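Local coordinates for klebicin C activity (Klebsiella pneumoniae, PDB 7NNA), which is a Tol-binding domain of a Klebsiella bacteriocin, a long helical hairpin that probably helps carry the toxin into target cells through the efflux channel TolC, at residues A[15-29]-A[155-169]. Sequence-based numbering, arbitrary orientation. Where two conformers were deposited one is given.
Sequences TRLQAESSAAIHATA and EAAAKAKAEADRIAA
H26 lays one face of its imidazole on the backbone of K159, whose CA stands 3.8 Å from the ring centroid and only 7° off the ring normal, a CH-pi contact. With CG anti to the backbone N, the ring reaches across to segment 155-169 of helix 93-197 and settles as a knob among E155, A158, K159 and A162, while K159 CB packs over the face near NE2 of the imidazole. A water in the ring plane, 2.7 Å from H26 NE2, donates to E155 OE2, tying the imidazole to a carboxylate whose OE1 is hydrogen-bonded to T33 OG1.

Midway along the interface, in the conformer described, S22 OG donates to D165 OD2 over 2.7 Å. The hydroxyl comes from the anti side of that oxygen, 24° out of the carboxylate plane, and K161 NZ takes the syn side in a salt bridge, so with S22 in this conformer two donors grip one oxygen and probably favour the charged carboxylate. Nearer the start of helix 14-79, R16, bent at chi2, spreads its guanidinium over the methyl of A169, with R16 NE 3.7 Å from A169 CB; its charge is answered by E173.

The segments run antiparallel at 159°, their axes just 8.2 Å apart, a spacing consistent with the small side chains of A19, A29, A158, A162 and A169 at the interface. Three waters span the helices by donating to paired carbonyls: T15 with D165, A19 with A162, and S22 with A158. The chemistry therefore describes a slim antiparallel hairpin held by alanine methyls, the H26 knob, bridging waters and a serine-aspartate hydrogen bond made by one conformer of S22, rather than by a broad apolar core.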
loop_
_atom_site.group_PDB
_atom_site.type_symbol
_atom_site.label_atom_id
_atom_site.label_comp_id
_atom_site.label_asym_id
_atom_site.label_seq_id
_atom_site.Cartn_x
_atom_site.Cartn_y
_atom_site.Cartn_z
ATOM N N THR A 15 9.158 -31.645 -25.502
ATOM C CA THR A 15 9.394 -30.191 -25.542
ATOM C C THR A 15 8.094 -29.441 -25.561
ATOM O O THR A 15 8.001 -28.370 -24.921
ATOM C CB THR A 15 10.280 -29.764 -26.709
ATOM O OG1 THR A 15 9.738 -30.344 -27.901
ATOM C CG2 THR A 15 11.715 -30.199 -26.547
ATOM N N ARG A 16 7.060 -29.969 -26.264
ATOM C CA ARG A 16 5.764 -29.251 -26.238
ATOM C C ARG A 16 5.149 -29.349 -24.862
ATOM O O ARG A 16 4.529 -28.369 -24.410
ATOM C CB ARG A 16 4.756 -29.802 -27.261
ATOM C CG ARG A 16 4.841 -29.179 -28.626
ATOM C CD ARG A 16 4.539 -27.681 -28.696
ATOM N NE ARG A 16 4.979 -27.254 -30.026
ATOM C CZ ARG A 16 5.120 -26.007 -30.441
ATOM N NH1 ARG A 16 4.803 -25.003 -29.651
ATOM N NH2 ARG A 16 5.573 -25.757 -31.658
ATOM N N LEU A 17 5.239 -30.522 -24.209
ATOM C CA LEU A 17 4.689 -30.648 -22.848
ATOM C C LEU A 17 5.378 -29.725 -21.862
ATOM O O LEU A 17 4.710 -29.146 -20.979
ATOM C CB LEU A 17 4.682 -32.103 -22.379
ATOM C CG LEU A 17 3.740 -32.973 -23.226
ATOM C CD1 LEU A 17 3.962 -34.482 -22.968
ATOM C CD2 LEU A 17 2.326 -32.567 -23.031
ATOM N N GLN A 18 6.723 -29.562 -21.986
ATOM C CA GLN A 18 7.505 -28.642 -21.151
ATOM C C GLN A 18 7.087 -27.187 -21.437
ATOM O O GLN A 18 6.986 -26.398 -20.512
ATOM C CB GLN A 18 9.026 -28.811 -21.408
ATOM C CG GLN A 18 9.556 -30.181 -20.987
ATOM C CD GLN A 18 10.574 -30.113 -19.859
ATOM O OE1 GLN A 18 10.252 -29.750 -18.736
ATOM N NE2 GLN A 18 11.834 -30.488 -20.127
ATOM N N ALA A 19 6.837 -26.828 -22.706
ATOM C CA ALA A 19 6.372 -25.453 -23.042
ATOM C C ALA A 19 4.967 -25.232 -22.421
ATOM O O ALA A 19 4.695 -24.132 -21.939
ATOM C CB ALA A 19 6.311 -25.253 -24.581
ATOM N N GLU A 20 4.079 -26.241 -22.413
ATOM C CA GLU A 20 2.752 -26.039 -21.742
ATOM C C GLU A 20 2.949 -25.792 -20.262
ATOM O O GLU A 20 2.267 -24.948 -19.691
ATOM C CB GLU A 20 1.861 -27.301 -21.906
ATOM C CG GLU A 20 1.269 -27.388 -23.300
ATOM C CD GLU A 20 0.313 -28.556 -23.495
ATOM O OE1 GLU A 20 -0.163 -29.121 -22.484
ATOM O OE2 GLU A 20 0.030 -28.902 -24.664
ATOM N N SER A 21 3.868 -26.546 -19.623
ATOM C CA SER A 21 4.115 -26.383 -18.174
ATOM C C SER A 21 4.609 -24.968 -17.857
ATOM O O SER A 21 4.090 -24.323 -16.912
ATOM C CB SER A 21 5.104 -27.438 -17.625
ATOM O OG SER A 21 5.546 -27.053 -16.309
ATOM N N SER A 22 5.584 -24.460 -18.631
ATOM C CA SER A 22 6.088 -23.104 -18.318
ATOM C C SER A 22 5.116 -22.007 -18.718
ATOM O O SER A 22 5.100 -20.963 -18.051
ATOM C CB SER A 22 7.458 -22.858 -18.941
ATOM O OG SER A 22 7.425 -23.191 -20.315
ATOM N N ALA A 23 4.281 -22.216 -19.775
ATOM C CA ALA A 23 3.263 -21.196 -20.116
ATOM C C ALA A 23 2.272 -21.105 -18.892
ATOM O O ALA A 23 1.829 -20.009 -18.521
ATOM C CB ALA A 23 2.471 -21.619 -21.319
ATOM N N ALA A 24 1.910 -22.266 -18.287
ATOM C CA ALA A 24 0.963 -22.257 -17.145
ATOM C C ALA A 24 1.591 -21.534 -15.932
ATOM O O ALA A 24 0.902 -20.791 -15.248
ATOM C CB ALA A 24 0.581 -23.667 -16.747
ATOM N N ILE A 25 2.846 -21.726 -15.699
ATOM C CA ILE A 25 3.561 -21.007 -14.618
ATOM C C ILE A 25 3.631 -19.502 -14.921
ATOM O O ILE A 25 3.474 -18.678 -13.990
ATOM C CB ILE A 25 4.936 -21.643 -14.350
ATOM C CG1 ILE A 25 4.762 -23.013 -13.653
ATOM C CG2 ILE A 25 5.875 -20.704 -13.501
ATOM C CD1 ILE A 25 5.982 -23.866 -13.786
ATOM N N HIS A 26 3.852 -19.122 -16.155
ATOM C CA HIS A 26 3.856 -17.661 -16.510
ATOM C C HIS A 26 2.419 -17.088 -16.309
ATOM O O HIS A 26 2.261 -15.961 -15.790
ATOM C CB HIS A 26 4.358 -17.488 -17.952
ATOM C CG HIS A 26 4.273 -16.086 -18.494
ATOM N ND1 HIS A 26 4.016 -15.861 -19.821
ATOM C CD2 HIS A 26 4.450 -14.890 -17.873
ATOM C CE1 HIS A 26 4.043 -14.535 -19.970
ATOM N NE2 HIS A 26 4.249 -13.921 -18.800
ATOM N N ALA A 27 1.360 -17.856 -16.667
ATOM C CA ALA A 27 -0.009 -17.372 -16.433
ATOM C C ALA A 27 -0.232 -17.094 -14.920
ATOM O O ALA A 27 -0.811 -16.061 -14.541
ATOM C CB ALA A 27 -1.040 -18.417 -16.940
ATOM N N THR A 28 0.264 -18.021 -14.048
ATOM C CA THR A 28 0.149 -17.780 -12.607
ATOM C C THR A 28 0.965 -16.576 -12.156
ATOM O O THR A 28 0.479 -15.801 -11.345
ATOM C CB THR A 28 0.605 -19.025 -11.830
ATOM O OG1 THR A 28 -0.195 -20.124 -12.280
ATOM C CG2 THR A 28 0.428 -18.861 -10.306
ATOM N N ALA A 29 2.199 -16.376 -12.679
ATOM C CA ALA A 29 3.020 -15.211 -12.314
ATOM C C ALA A 29 2.321 -13.960 -12.684
ATOM O O ALA A 29 2.372 -12.984 -11.904
ATOM C CB ALA A 29 4.416 -15.283 -13.002
ATOM N N GLU A 155 7.794 -12.764 -12.558
ATOM C CA GLU A 155 7.009 -12.819 -13.785
ATOM C C GLU A 155 7.954 -12.702 -14.995
ATOM O O GLU A 155 7.728 -13.381 -16.020
ATOM C CB GLU A 155 5.935 -11.713 -13.785
ATOM C CG GLU A 155 5.046 -11.808 -15.017
ATOM C CD GLU A 155 4.040 -10.683 -15.154
ATOM O OE1 GLU A 155 3.815 -9.957 -14.171
ATOM O OE2 GLU A 155 3.483 -10.516 -16.255
ATOM N N ALA A 156 8.953 -11.783 -14.952
ATOM C CA ALA A 156 9.897 -11.681 -16.084
ATOM C C ALA A 156 10.654 -12.962 -16.299
ATOM O O ALA A 156 10.924 -13.354 -17.460
ATOM C CB ALA A 156 10.880 -10.509 -15.904
ATOM N N ALA A 157 11.048 -13.608 -15.198
ATOM C CA ALA A 157 11.783 -14.880 -15.304
ATOM C C ALA A 157 10.882 -15.953 -15.923
ATOM O O ALA A 157 11.373 -16.692 -16.767
ATOM C CB ALA A 157 12.308 -15.336 -13.937
ATOM N N ALA A 158 9.607 -16.034 -15.538
ATOM C CA ALA A 158 8.621 -17.016 -16.038
ATOM C C ALA A 158 8.314 -16.749 -17.499
ATOM O O ALA A 158 8.207 -17.716 -18.283
ATOM C CB ALA A 158 7.321 -16.968 -15.209
ATOM N N LYS A 159 8.145 -15.463 -17.882
ATOM C CA LYS A 159 7.939 -15.099 -19.294
ATOM C C LYS A 159 9.130 -15.559 -20.161
ATOM O O LYS A 159 8.937 -16.185 -21.232
ATOM C CB LYS A 159 7.792 -13.565 -19.455
ATOM C CG LYS A 159 7.370 -13.190 -20.880
ATOM C CD LYS A 159 7.202 -11.694 -21.050
ATOM C CE LYS A 159 6.834 -11.365 -22.493
ATOM N NZ LYS A 159 6.770 -9.901 -22.696
ATOM N N ALA A 160 10.365 -15.244 -19.733
ATOM C CA ALA A 160 11.557 -15.637 -20.481
ATOM C C ALA A 160 11.647 -17.165 -20.609
ATOM O O ALA A 160 11.995 -17.699 -21.682
ATOM C CB ALA A 160 12.813 -15.077 -19.798
ATOM N N LYS A 161 11.328 -17.878 -19.536
ATOM C CA LYS A 161 11.360 -19.362 -19.573
ATOM C C LYS A 161 10.260 -19.929 -20.497
ATOM O O LYS A 161 10.541 -20.804 -21.305
ATOM C CB LYS A 161 11.214 -19.911 -18.153
ATOM C CG LYS A 161 11.347 -21.435 -18.015
ATOM C CD LYS A 161 12.650 -21.988 -18.661
ATOM C CE LYS A 161 12.963 -23.459 -18.390
ATOM N NZ LYS A 161 11.751 -24.339 -18.332
ATOM N N ALA A 162 9.017 -19.440 -20.397
ATOM C CA ALA A 162 7.911 -19.896 -21.249
ATOM C C ALA A 162 8.279 -19.653 -22.738
ATOM O O ALA A 162 8.103 -20.542 -23.577
ATOM C CB ALA A 162 6.632 -19.118 -20.900
ATOM N N GLU A 163 8.887 -18.493 -23.028
ATOM C CA GLU A 163 9.272 -18.174 -24.392
ATOM C C GLU A 163 10.379 -19.087 -24.880
ATOM O O GLU A 163 10.301 -19.598 -26.001
ATOM C CB GLU A 163 9.654 -16.681 -24.536
ATOM C CG GLU A 163 10.076 -16.358 -25.961
ATOM C CD GLU A 163 8.972 -16.017 -26.948
ATOM O OE1 GLU A 163 7.844 -15.692 -26.509
ATOM O OE2 GLU A 163 9.233 -16.084 -28.173
ATOM N N ALA A 164 11.407 -19.333 -24.041
ATOM C CA ALA A 164 12.502 -20.194 -24.434
ATOM C C ALA A 164 11.993 -21.619 -24.683
ATOM O O ALA A 164 12.485 -22.281 -25.609
ATOM C CB ALA A 164 13.591 -20.178 -23.369
ATOM N N ASP A 165 11.071 -22.093 -23.851
ATOM C CA ASP A 165 10.517 -23.434 -24.031
ATOM C C ASP A 165 9.700 -23.538 -25.282
ATOM O O ASP A 165 9.782 -24.567 -25.980
ATOM C CB ASP A 165 9.689 -23.904 -22.810
ATOM C CG ASP A 165 10.526 -24.129 -21.540
ATOM O OD1 ASP A 165 11.754 -24.099 -21.624
ATOM O OD2 ASP A 165 9.942 -24.240 -20.462
ATOM N N ARG A 166 8.925 -22.509 -25.591
ATOM C CA ARG A 166 8.137 -22.529 -26.842
ATOM C C ARG A 166 9.087 -22.566 -28.079
ATOM O O ARG A 166 8.839 -23.321 -29.040
ATOM C CB ARG A 166 7.224 -21.297 -26.927
ATOM C CG ARG A 166 6.186 -21.414 -28.024
ATOM C CD ARG A 166 5.577 -20.072 -28.305
ATOM N NE ARG A 166 6.266 -19.499 -29.442
ATOM C CZ ARG A 166 7.166 -18.537 -29.387
ATOM N NH1 ARG A 166 7.439 -17.943 -28.234
ATOM N NH2 ARG A 166 7.769 -18.120 -30.501
ATOM N N ILE A 167 10.146 -21.763 -28.075
ATOM C CA ILE A 167 11.084 -21.733 -29.206
ATOM C C ILE A 167 11.808 -23.083 -29.296
ATOM O O ILE A 167 12.026 -23.583 -30.417
ATOM C CB ILE A 167 12.046 -20.490 -29.088
ATOM C CG1 ILE A 167 11.308 -19.202 -29.392
ATOM C CG2 ILE A 167 13.338 -20.582 -29.951
ATOM C CD1 ILE A 167 12.053 -17.970 -28.858
ATOM N N ALA A 168 12.128 -23.715 -28.145
ATOM C CA ALA A 168 12.798 -25.035 -28.176
ATOM C C ALA A 168 11.857 -26.069 -28.785
ATOM O O ALA A 168 12.286 -26.914 -29.580
ATOM C CB ALA A 168 13.177 -25.461 -26.754
ATOM N N ALA A 169 10.547 -25.989 -28.452
ATOM C CA ALA A 169 9.570 -26.905 -29.033
ATOM C C ALA A 169 9.484 -26.718 -30.551
ATOM O O ALA A 169 9.455 -27.719 -31.337
ATOM C CB ALA A 169 8.207 -26.711 -28.347
HETATM O O HOH W 1 10.216 -26.899 -24.564
HETATM O O HOH W 2 8.075 -30.259 -30.357
HETATM O O HOH W 3 5.661 -21.945 -23.295
HETATM O O HOH W 4 7.401 -20.083 -16.961
HETATM O O HOH W 5 4.702 -11.314 -18.408
#